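Local coordinates for SusD-like protein BACOVA_02651 (Bacteroides ovatus, PDB 5E75) that binds polysaccharide at the bacterial cell surface and probably mediates xyloglucan capture before its transport into the periplasm for degradation, at residues 87-92 / 107-112; 78-83 / 132-137. All coordinates share one frame; numbering follows the deposited sequence.

Interaction 1 (87-92 / 107-112); sequences NSVINA and TKAIAE
Val89 and Ile90 pack against Ala109 and Ile110 in an apolar helix-helix contact between the two arms of an antiparallel helical hairpin, helices 70-95 and 103-125. The hairpin belongs to the helical part of this SusD-family protein, which falls in the TPR clan. No hydrogen bond crosses between the two segments. The backbones approach closely instead: Ile90 CA lies 5.4 Å from Ile110 CA, the closest CA pair of the two segments. Val89 sends CG1 to the neighbouring helix with this methyl anti to its own backbone N (chi1 166°). There it rests 3.8 Å from Ala109 O, and it is 4.5 Å from Ala109 CB, so the methyl lies nearer the backbone carbonyl than the alanine methyl. Thr24 of helix 17-24 touches both Val89 and Ala109, while Tyr164 of helix 151-168 packs on Ile110. On the Ile90 side, Ala113, Arg114 and Arg117 continue the contact along helix 103-125. The two isoleucine side chains cross at about a right angle, and they meet through Ile90 CG1 and Ile110 CG2, 4.2 Å apart.

Interaction 2 (78-83 / 132-137); sequences GFYSVV and ILIEDN
The loop that leaves helix 103-125 and runs to Asp136, the N-cap of helix 137-142, is tied to helix 70-95 by Tyr80, whose hydroxyl meets Ile132, and by Val83, which meets Ile134. Tyr80 OH donates a hydrogen bond of 2.7 Å to Ile132 O. The C=O...donor angle of 117° and a tilt of 17° from the carbonyl plane put the hydroxyl to one side of the C=O direction, and the acceptor itself sits at the ring edge, in the ring plane. Tyr121 OH also bonds to Ile132 O, so two tyrosine hydroxyls hold this carbonyl. Further back along the ring from the hydroxyl, Ile134 CD1 approaches obliquely, lying 3.6 Å from Tyr80 CE1. An extended chain end (chi2 168°) carries that methyl to the ring, and the two side chains cross at about a right angle. Val83 CG1 adds a contact at 3.7 Å with Ile134 O and lies 4.3 Å from Ile134 CB. A leucine in place of Tyr80 has neither hydroxyl nor ring, and would probably leave Ile132 O relying on Tyr121 and open a gap beside Ile134 CD1. Around the contact, Tyr121 and Met124 of helix 103-125 pack against Tyr80, and helix 151-168 touches Leu133, which places the loop between helices 70-95 and 151-168.

Interactions 1 and 2 share helix 70-95, and their centres are 13 Å apart. Both segments of interaction 1 fall between 78-83 and 132-137 in sequence, and the loop that follows the hairpin lies back on an earlier part of its first helix. Asn87 joins them directly. Its ND2 lies 3.0 Å from Asn137 OD1 and 3.1 Å from Ile134 O, both probable hydrogen bonds, while its OD1 accepts from Arg117. One amide thus bonds both to helix 103-125 and to the 132-137 segment. A 1,2-ethanediol, most likely a crystallisation additive, lies about 4 Å from the Tyr80 side chain; it does not establish a xyloglucan site here.

Interaction 1 (87-92 / 107-112)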
ATOM      1  N   ASN A  87     -15.589 -12.822  -8.704  1.00 10.31           N
ATOM      2  CA  ASN A  87     -16.525 -13.945  -8.787  1.00 10.03           C
ATOM      3  C   ASN A  87     -17.384 -13.871 -10.062  1.00 10.16           C
ATOM      4  O   ASN A  87     -17.620 -14.887 -10.726  1.00 11.95           O
ATOM      5  CB  ASN A  87     -17.403 -14.007  -7.538  1.00 10.24           C
ATOM      6  CG  ASN A  87     -16.617 -14.317  -6.288  1.00 10.55           C
ATOM      7  OD1 ASN A  87     -15.467 -14.763  -6.356  1.00 11.68           O
ATOM      8  ND2 ASN A  87     -17.240 -14.106  -5.141  1.00 11.31           N
ATOM      9  N   SER A  88     -17.803 -12.667 -10.420  1.00 10.20           N
ATOM     10  CA  SER A  88     -18.597 -12.481 -11.631  1.00 10.63           C
ATOM     11  C   SER A  88     -17.794 -12.812 -12.880  1.00 13.01           C
ATOM     12  O   SER A  88     -18.320 -13.446 -13.812  1.00 13.79           O
ATOM     13  CB  SER A  88     -19.133 -11.066 -11.714  1.00 13.44           C
ATOM     14  OG  SER A  88     -20.133 -10.844 -10.739  1.00 23.05           O
ATOM     15  N   VAL A  89     -16.536 -12.387 -12.931  1.00 12.30           N
ATOM     16  CA  VAL A  89     -15.660 -12.742 -14.043  1.00 11.14           C
ATOM     17  C   VAL A  89     -15.490 -14.256 -14.165  1.00 13.10           C
ATOM     18  O   VAL A  89     -15.585 -14.812 -15.259  1.00 13.95           O
ATOM     19  CB  VAL A  89     -14.268 -12.068 -13.891  1.00 12.15           C
ATOM     20  CG1 VAL A  89     -13.235 -12.680 -14.836  1.00 13.87           C
ATOM     21  CG2 VAL A  89     -14.393 -10.591 -14.128  1.00 14.46           C
ATOM     22  N   ILE A  90     -15.238 -14.940 -13.058  1.00 11.02           N
ATOM     23  CA  ILE A  90     -15.059 -16.385 -13.090  1.00 12.17           C
ATOM     24  C   ILE A  90     -16.334 -17.040 -13.640  1.00 14.91           C
ATOM     25  O   ILE A  90     -16.264 -17.943 -14.480  1.00 16.47           O
ATOM     26  CB  ILE A  90     -14.670 -16.925 -11.694  1.00 13.59           C
ATOM     27  CG1 ILE A  90     -13.274 -16.428 -11.298  1.00 14.86           C
ATOM     28  CG2 ILE A  90     -14.694 -18.450 -11.665  1.00 15.50           C
ATOM     29  CD1 ILE A  90     -12.991 -16.578  -9.815  1.00 15.34           C
ATOM     30  N   ASN A  91     -17.485 -16.562 -13.187  1.00 11.68           N
ATOM     31  CA  ASN A  91     -18.775 -17.075 -13.677  1.00 14.46           C
ATOM     32  C   ASN A  91     -18.948 -16.789 -15.167  1.00 15.10           C
ATOM     33  O   ASN A  91     -19.413 -17.656 -15.913  1.00 15.73           O
ATOM     34  CB  ASN A  91     -19.933 -16.467 -12.870  1.00 13.75           C
ATOM     35  CG  ASN A  91     -21.321 -16.849 -13.413  1.00 19.80           C
ATOM     36  OD1 ASN A  91     -21.792 -17.954 -13.188  1.00 30.38           O
ATOM     37  ND2 ASN A  91     -21.973 -15.917 -14.105  1.00 25.56           N
ATOM     38  N   ALA A  92     -18.598 -15.587 -15.606  1.00 14.27           N
ATOM     39  CA  ALA A  92     -18.751 -15.214 -17.017  1.00 13.96           C
ATOM     40  C   ALA A  92     -17.879 -16.067 -17.930  1.00 15.43           C
ATOM     41  O   ALA A  92     -18.280 -16.387 -19.063  1.00 14.06           O
ATOM     42  CB  ALA A  92     -18.444 -13.744 -17.224  1.00 18.25           C
ATOM     43  N   THR A 107      -8.344 -19.083 -18.957  1.00  9.83           N
ATOM     44  CA  THR A 107      -7.559 -19.296 -17.753  1.00 11.31           C
ATOM     45  C   THR A 107      -6.833 -18.035 -17.303  1.00 13.15           C
ATOM     46  O   THR A 107      -6.679 -17.817 -16.106  1.00 10.39           O
ATOM     47  CB  THR A 107      -6.552 -20.457 -17.916  1.00 13.80           C
ATOM     48  OG1 THR A 107      -5.680 -20.228 -19.032  1.00 15.05           O
ATOM     49  CG2 THR A 107      -7.288 -21.784 -18.121  1.00 13.88           C
ATOM     50  N   LYS A 108      -6.405 -17.198 -18.245  1.00 10.43           N
ATOM     51  CA  LYS A 108      -5.822 -15.908 -17.893  1.00 11.83           C
ATOM     52  C   LYS A 108      -6.855 -15.044 -17.169  1.00 10.91           C
ATOM     53  O   LYS A 108      -6.538 -14.391 -16.167  1.00 10.29           O
ATOM     54  CB  LYS A 108      -5.306 -15.209 -19.150  1.00 14.27           C
ATOM     55  CG  LYS A 108      -4.790 -13.798 -18.946  1.00 22.04           C
ATOM     56  CD  LYS A 108      -4.155 -13.330 -20.242  1.00 28.39           C
ATOM     57  CE  LYS A 108      -4.076 -11.825 -20.325  1.00 39.77           C
ATOM     58  NZ  LYS A 108      -5.403 -11.130 -20.227  1.00 32.22           N
ATOM     59  N   ALA A 109      -8.090 -15.032 -17.661  1.00  9.20           N
ATOM     60  CA  ALA A 109      -9.131 -14.223 -17.039  1.00  8.98           C
ATOM     61  C   ALA A 109      -9.460 -14.709 -15.628  1.00  9.90           C
ATOM     62  O   ALA A 109      -9.599 -13.905 -14.695  1.00  9.49           O
ATOM     63  CB  ALA A 109     -10.400 -14.228 -17.907  1.00  9.54           C
ATOM     64  N   ILE A 110      -9.587 -16.023 -15.463  1.00 10.01           N
ATOM     65  CA  ILE A 110      -9.804 -16.589 -14.138  1.00 10.05           C
ATOM     66  C   ILE A 110      -8.623 -16.256 -13.239  1.00 10.49           C
ATOM     67  O   ILE A 110      -8.807 -15.908 -12.068  1.00 10.22           O
ATOM     68  CB  ILE A 110     -10.034 -18.113 -14.196  1.00  9.46           C
ATOM     69  CG1 ILE A 110     -11.349 -18.399 -14.934  1.00 12.26           C
ATOM     70  CG2 ILE A 110     -10.093 -18.710 -12.792  1.00 11.90           C
ATOM     71  CD1 ILE A 110     -11.496 -19.868 -15.383  1.00 13.31           C
ATOM     72  N   ALA A 111      -7.413 -16.349 -13.778  1.00  9.53           N
ATOM     73  CA  ALA A 111      -6.216 -16.060 -12.986  1.00  8.80           C
ATOM     74  C   ALA A 111      -6.156 -14.599 -12.539  1.00  9.72           C
ATOM     75  O   ALA A 111      -5.777 -14.320 -11.403  1.00  9.58           O
ATOM     76  CB  ALA A 111      -4.953 -16.430 -13.765  1.00  9.77           C
ATOM     77  N   GLU A 112      -6.522 -13.665 -13.419  1.00  9.59           N
ATOM     78  CA  GLU A 112      -6.527 -12.261 -13.025  1.00  8.80           C
ATOM     79  C   GLU A 112      -7.578 -12.022 -11.951  1.00 10.05           C
ATOM     80  O   GLU A 112      -7.320 -11.296 -10.982  1.00  9.37           O
ATOM     81  CB  GLU A 112      -6.793 -11.379 -14.235  1.00 10.93           C
ATOM     82  CG  GLU A 112      -5.660 -11.363 -15.238  1.00 13.48           C
ATOM     83  CD  GLU A 112      -6.019 -10.549 -16.462  1.00 17.89           C
ATOM     84  OE1 GLU A 112      -6.911 -10.970 -17.229  1.00 24.90           O
ATOM     85  OE2 GLU A 112      -5.465  -9.454 -16.635  1.00 14.16           O
TER

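Interaction 2 (78-83 / 132-137)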
ATOM      1  N   GLY A  78     -15.258  -1.509  -0.907  1.00 11.07           N
ATOM      2  CA  GLY A  78     -14.286  -1.618  -1.973  1.00 13.11           C
ATOM      3  C   GLY A  78     -13.670  -2.988  -2.110  1.00  9.59           C
ATOM      4  O   GLY A  78     -13.622  -3.553  -3.201  1.00 13.06           O
ATOM      5  N   PHE A  79     -13.193  -3.555  -0.993  1.00 10.75           N
ATOM      6  CA  PHE A  79     -12.575  -4.856  -1.063  1.00 10.26           C
ATOM      7  C   PHE A  79     -13.610  -5.896  -1.483  1.00  9.59           C
ATOM      8  O   PHE A  79     -13.293  -6.762  -2.297  1.00  9.88           O
ATOM      9  CB  PHE A  79     -11.934  -5.240   0.275  1.00 10.26           C
ATOM     10  CG  PHE A  79     -10.776  -4.357   0.681  1.00 10.51           C
ATOM     11  CD1 PHE A  79      -9.704  -4.123  -0.174  1.00 10.59           C
ATOM     12  CD2 PHE A  79     -10.760  -3.764   1.920  1.00 12.12           C
ATOM     13  CE1 PHE A  79      -8.635  -3.298   0.214  1.00 12.10           C
ATOM     14  CE2 PHE A  79      -9.707  -2.943   2.305  1.00 11.05           C
ATOM     15  CZ  PHE A  79      -8.647  -2.719   1.453  1.00  9.34           C
ATOM     16  N   TYR A  80     -14.826  -5.815  -0.937  1.00  9.08           N
ATOM     17  CA  TYR A  80     -15.857  -6.765  -1.367  1.00  9.89           C
ATOM     18  C   TYR A  80     -16.311  -6.529  -2.810  1.00 11.25           C
ATOM     19  O   TYR A  80     -16.751  -7.461  -3.463  1.00 11.12           O
ATOM     20  CB  TYR A  80     -17.034  -6.849  -0.372  1.00  9.28           C
ATOM     21  CG  TYR A  80     -16.702  -7.817   0.734  1.00  9.32           C
ATOM     22  CD1 TYR A  80     -16.663  -9.179   0.483  1.00 10.80           C
ATOM     23  CD2 TYR A  80     -16.336  -7.384   2.004  1.00 12.31           C
ATOM     24  CE1 TYR A  80     -16.327 -10.083   1.455  1.00 11.53           C
ATOM     25  CE2 TYR A  80     -15.982  -8.306   2.999  1.00 11.40           C
ATOM     26  CZ  TYR A  80     -15.994  -9.647   2.702  1.00 11.51           C
ATOM     27  OH  TYR A  80     -15.641 -10.563   3.675  1.00 13.46           O
ATOM     28  N   SER A  81     -16.152  -5.318  -3.322  1.00 10.33           N
ATOM     29  CA  SER A  81     -16.402  -5.073  -4.744  1.00 10.23           C
ATOM     30  C   SER A  81     -15.391  -5.818  -5.614  1.00 11.32           C
ATOM     31  O   SER A  81     -15.727  -6.369  -6.664  1.00 11.52           O
ATOM     32  CB  SER A  81     -16.365  -3.573  -5.052  1.00 13.64           C
ATOM     33  OG  SER A  81     -17.504  -2.908  -4.539  1.00 19.79           O
ATOM     34  N   VAL A  82     -14.133  -5.849  -5.184  1.00  9.77           N
ATOM     35  CA  VAL A  82     -13.129  -6.647  -5.884  1.00  9.07           C
ATOM     36  C   VAL A  82     -13.506  -8.131  -5.852  1.00 10.08           C
ATOM     37  O   VAL A  82     -13.457  -8.822  -6.881  1.00 10.05           O
ATOM     38  CB  VAL A  82     -11.695  -6.449  -5.297  1.00  9.38           C
ATOM     39  CG1 VAL A  82     -10.694  -7.318  -6.044  1.00  9.77           C
ATOM     40  CG2 VAL A  82     -11.264  -4.995  -5.374  1.00 10.71           C
ATOM     41  N   VAL A  83     -13.861  -8.634  -4.676  1.00 10.25           N
ATOM     42  CA  VAL A  83     -14.200 -10.033  -4.532  1.00  9.20           C
ATOM     43  C   VAL A  83     -15.385 -10.386  -5.416  1.00  9.87           C
ATOM     44  O   VAL A  83     -15.335 -11.376  -6.147  1.00 10.68           O
ATOM     45  CB  VAL A  83     -14.530 -10.382  -3.058  1.00  9.47           C
ATOM     46  CG1 VAL A  83     -15.076 -11.811  -2.937  1.00 10.69           C
ATOM     47  CG2 VAL A  83     -13.287 -10.168  -2.162  1.00 10.08           C
ATOM     48  N   ILE A 132     -15.562 -12.623   5.757  1.00  9.13           N
ATOM     49  CA  ILE A 132     -16.406 -13.624   5.115  1.00 10.66           C
ATOM     50  C   ILE A 132     -15.797 -14.026   3.771  1.00 10.28           C
ATOM     51  O   ILE A 132     -15.635 -13.175   2.888  1.00 10.76           O
ATOM     52  CB  ILE A 132     -17.820 -13.060   4.884  1.00 10.60           C
ATOM     53  CG1 ILE A 132     -18.426 -12.610   6.214  1.00 11.59           C
ATOM     54  CG2 ILE A 132     -18.708 -14.094   4.224  1.00 11.59           C
ATOM     55  CD1 ILE A 132     -19.665 -11.747   6.085  1.00 15.06           C
ATOM     56  N   LEU A 133     -15.460 -15.303   3.621  1.00  9.45           N
ATOM     57  CA  LEU A 133     -14.948 -15.840   2.363  1.00 10.23           C
ATOM     58  C   LEU A 133     -16.099 -16.199   1.434  1.00 12.46           C
ATOM     59  O   LEU A 133     -17.061 -16.855   1.852  1.00 12.14           O
ATOM     60  CB  LEU A 133     -14.086 -17.072   2.647  1.00 11.30           C
ATOM     61  CG  LEU A 133     -12.807 -16.773   3.448  1.00  9.61           C
ATOM     62  CD1 LEU A 133     -12.138 -18.085   3.821  1.00 11.48           C
ATOM     63  CD2 LEU A 133     -11.859 -15.881   2.650  1.00 10.75           C
ATOM     64  N   ILE A 134     -16.018 -15.715   0.195  1.00 10.54           N
ATOM     65  CA  ILE A 134     -17.113 -15.833  -0.775  1.00 11.76           C
ATOM     66  C   ILE A 134     -16.587 -16.213  -2.144  1.00 10.49           C
ATOM     67  O   ILE A 134     -15.790 -15.470  -2.732  1.00 12.15           O
ATOM     68  CB  ILE A 134     -17.854 -14.489  -0.995  1.00 12.89           C
ATOM     69  CG1 ILE A 134     -18.312 -13.886   0.317  1.00 16.43           C
ATOM     70  CG2 ILE A 134     -19.062 -14.711  -1.943  1.00 15.78           C
ATOM     71  CD1 ILE A 134     -18.763 -12.463   0.175  1.00 20.47           C
ATOM     72  N   GLU A 135     -17.041 -17.357  -2.658  1.00 12.66           N
ATOM     73  CA  GLU A 135     -16.771 -17.741  -4.041  1.00 11.97           C
ATOM     74  C   GLU A 135     -18.023 -17.693  -4.920  1.00 13.45           C
ATOM     75  O   GLU A 135     -17.902 -17.668  -6.139  1.00 15.08           O
ATOM     76  CB  GLU A 135     -16.204 -19.153  -4.126  1.00 14.15           C
ATOM     77  CG  GLU A 135     -14.862 -19.347  -3.485  1.00 13.68           C
ATOM     78  CD  GLU A 135     -14.403 -20.785  -3.544  1.00 14.71           C
ATOM     79  OE1 GLU A 135     -14.022 -21.253  -4.642  1.00 17.62           O
ATOM     80  OE2 GLU A 135     -14.447 -21.456  -2.489  1.00 14.42           O
ATOM     81  N   ASP A 136     -19.203 -17.698  -4.293  1.00 12.41           N
ATOM     82  CA  ASP A 136     -20.484 -17.738  -5.013  1.00 13.85           C
ATOM     83  C   ASP A 136     -21.295 -16.511  -4.627  1.00 12.47           C
ATOM     84  O   ASP A 136     -21.871 -16.453  -3.543  1.00 11.81           O
ATOM     85  CB  ASP A 136     -21.251 -19.015  -4.637  1.00 15.60           C
ATOM     86  CG  ASP A 136     -22.537 -19.196  -5.432  1.00 18.08           C
ATOM     87  OD1 ASP A 136     -22.970 -18.249  -6.109  1.00 18.74           O
ATOM     88  OD2 ASP A 136     -23.102 -20.311  -5.384  1.00 25.54           O
ATOM     89  N   ASN A 137     -21.339 -15.535  -5.522  1.00 10.85           N
ATOM     90  CA  ASN A 137     -22.089 -14.312  -5.264  1.00 10.89           C
ATOM     91  C   ASN A 137     -23.563 -14.586  -4.972  1.00 12.43           C
ATOM     92  O   ASN A 137     -24.174 -13.856  -4.211  1.00 14.13           O
ATOM     93  CB  ASN A 137     -22.012 -13.349  -6.441  1.00 12.17           C
ATOM     94  CG  ASN A 137     -20.646 -12.722  -6.608  1.00 11.75           C
ATOM     95  OD1 ASN A 137     -19.816 -12.737  -5.693  1.00 12.23           O
ATOM     96  ND2 ASN A 137     -20.418 -12.132  -7.767  1.00 11.95           N
TER